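Local coordinates for protein phenol hydroxylase component phN (Pseudomonas stutzeri, PDB 3U52) that probably serves as the diiron-bearing large subunit of a multicomponent monooxygenase that hydroxylates phenol, at residues A[285-290]-A[355-360]. Residues are numbered along the deposited sequence; the frame is centred on the assembly and turned at random.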
# COMPACT_ATOMS: atom_id res chain seq x y z
N PRO A 285 3.13 16.15 21.72
CA PRO A 285 4.09 15.67 22.71
C PRO A 285 5.56 15.87 22.29
O PRO A 285 6.35 16.42 23.08
CB PRO A 285 3.73 14.17 22.87
CG PRO A 285 2.25 14.14 22.60
CD PRO A 285 2.07 15.12 21.45
N ASN A 286 5.90 15.44 21.06
CA ASN A 286 7.19 15.78 20.44
C ASN A 286 7.05 16.98 19.52
O ASN A 286 6.26 16.92 18.57
CB ASN A 286 7.83 14.58 19.70
CG ASN A 286 7.87 13.33 20.57
OD1 ASN A 286 8.19 13.43 21.76
ND2 ASN A 286 7.52 12.19 20.01
N LYS A 287 7.86 18.02 19.79
CA LYS A 287 7.75 19.31 19.12
C LYS A 287 8.50 19.29 17.80
O LYS A 287 9.57 18.67 17.71
CB LYS A 287 8.32 20.46 19.98
CG LYS A 287 7.85 20.53 21.45
CD LYS A 287 6.32 20.82 21.61
CE LYS A 287 5.90 20.63 23.08
NZ LYS A 287 4.37 20.72 23.23
N VAL A 288 7.96 19.97 16.80
CA VAL A 288 8.62 20.13 15.49
C VAL A 288 9.45 21.44 15.51
O VAL A 288 10.67 21.44 15.33
CB VAL A 288 7.59 20.19 14.31
CG1 VAL A 288 8.33 20.23 12.94
CG2 VAL A 288 6.66 19.00 14.35
N MET A 289 8.77 22.54 15.72
CA MET A 289 9.38 23.86 15.81
C MET A 289 8.33 24.69 16.53
O MET A 289 7.21 24.21 16.75
CB MET A 289 9.70 24.45 14.44
CG MET A 289 8.49 24.82 13.60
SD MET A 289 8.87 25.20 11.87
CE MET A 289 7.94 23.83 11.17
N SER A 290 8.69 25.90 16.94
CA SER A 290 7.70 26.70 17.64
C SER A 290 6.87 27.44 16.61
O SER A 290 7.29 27.58 15.45
CB SER A 290 8.38 27.70 18.57
OG SER A 290 9.18 28.61 17.81
N LYS A 355 6.89 19.91 32.84
CA LYS A 355 7.96 20.88 33.14
C LYS A 355 9.00 20.96 31.97
O LYS A 355 9.51 22.04 31.65
CB LYS A 355 8.58 20.62 34.52
CG LYS A 355 9.79 19.66 34.51
CD LYS A 355 11.16 20.42 34.39
CE LYS A 355 12.21 19.71 33.47
NZ LYS A 355 12.64 18.32 33.89
N GLU A 356 9.25 19.84 31.31
CA GLU A 356 10.14 19.83 30.14
C GLU A 356 9.61 20.65 28.93
O GLU A 356 10.38 21.30 28.25
CB GLU A 356 10.47 18.39 29.73
CG GLU A 356 9.25 17.44 29.62
CD GLU A 356 8.98 16.58 30.89
OE1 GLU A 356 8.73 15.35 30.70
OE2 GLU A 356 9.00 17.10 32.04
N GLU A 357 8.30 20.60 28.68
CA GLU A 357 7.68 21.41 27.64
C GLU A 357 7.80 22.88 27.98
O GLU A 357 8.12 23.71 27.15
CB GLU A 357 6.22 21.01 27.49
CG GLU A 357 6.01 19.58 27.01
CD GLU A 357 4.52 19.25 26.84
OE1 GLU A 357 3.85 18.84 27.84
OE2 GLU A 357 4.01 19.41 25.71
N MET A 358 7.59 23.21 29.24
CA MET A 358 7.76 24.58 29.67
C MET A 358 9.17 25.12 29.53
O MET A 358 9.34 26.30 29.15
CB MET A 358 7.23 24.75 31.08
CG MET A 358 5.69 25.00 31.07
SD MET A 358 4.90 25.11 32.62
CE MET A 358 5.54 26.61 33.37
N ASP A 359 10.19 24.31 29.84
CA ASP A 359 11.57 24.75 29.59
C ASP A 359 11.85 24.93 28.09
O ASP A 359 12.57 25.85 27.70
CB ASP A 359 12.60 23.81 30.24
CG ASP A 359 12.40 23.66 31.76
OD1 ASP A 359 11.69 24.49 32.38
OD2 ASP A 359 12.93 22.67 32.32
N TRP A 360 11.28 24.06 27.24
CA TRP A 360 11.33 24.27 25.76
C TRP A 360 10.66 25.59 25.39
O TRP A 360 11.19 26.37 24.63
CB TRP A 360 10.64 23.10 25.02
CG TRP A 360 10.57 23.21 23.47
CD1 TRP A 360 11.51 22.83 22.59
CD2 TRP A 360 9.46 23.71 22.69
NE1 TRP A 360 11.08 23.05 21.28
CE2 TRP A 360 9.82 23.59 21.32
CE3 TRP A 360 8.19 24.21 23.01
CZ2 TRP A 360 8.97 23.98 20.29
CZ3 TRP A 360 7.33 24.61 21.95
CH2 TRP A 360 7.73 24.49 20.62
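Lys287 lies across one face of the Trp360 indole and reaches on to the carboxylate of Glu357, a CH-pi contact combined with a salt bridge. The contact joins the loop between helices 254-283 and 291-310 to helix 355-364, in the mainly helical hydroxylase subunit. CG of Lys287 sits 3.6 Å from the centroid of the six-membered ring, 11° off its normal. CB of Lys287 lies over the same face, 3.6 Å from CZ2 of Trp360. Trp360 has its CG anti to the backbone N (chi1 178°), which extends the indole from the helix toward the loop. At the ring edge, in its plane, lies the carbonyl carbon of Met289, and CA of Ser290 approaches Trp360 CH2 obliquely at 3.7 Å.

Three acceptors hold NZ of Lys287. The bend at chi2 (-65°) turns the otherwise extended end of Lys287 off the indole, and NZ donates to the backbone O of Asp281 and of Leu284 as well as to Glu357. OE1 of Glu357 forms a salt bridge with Arg92 and accepts a hydrogen bond from the backbone N of Glu354. The two cationic groups, Lys287 and Arg92, probably favour the ionised carboxylate of Glu357. Glu357 OE2 receives Lys287 NZ at 2.8 Å through its anti lone pair.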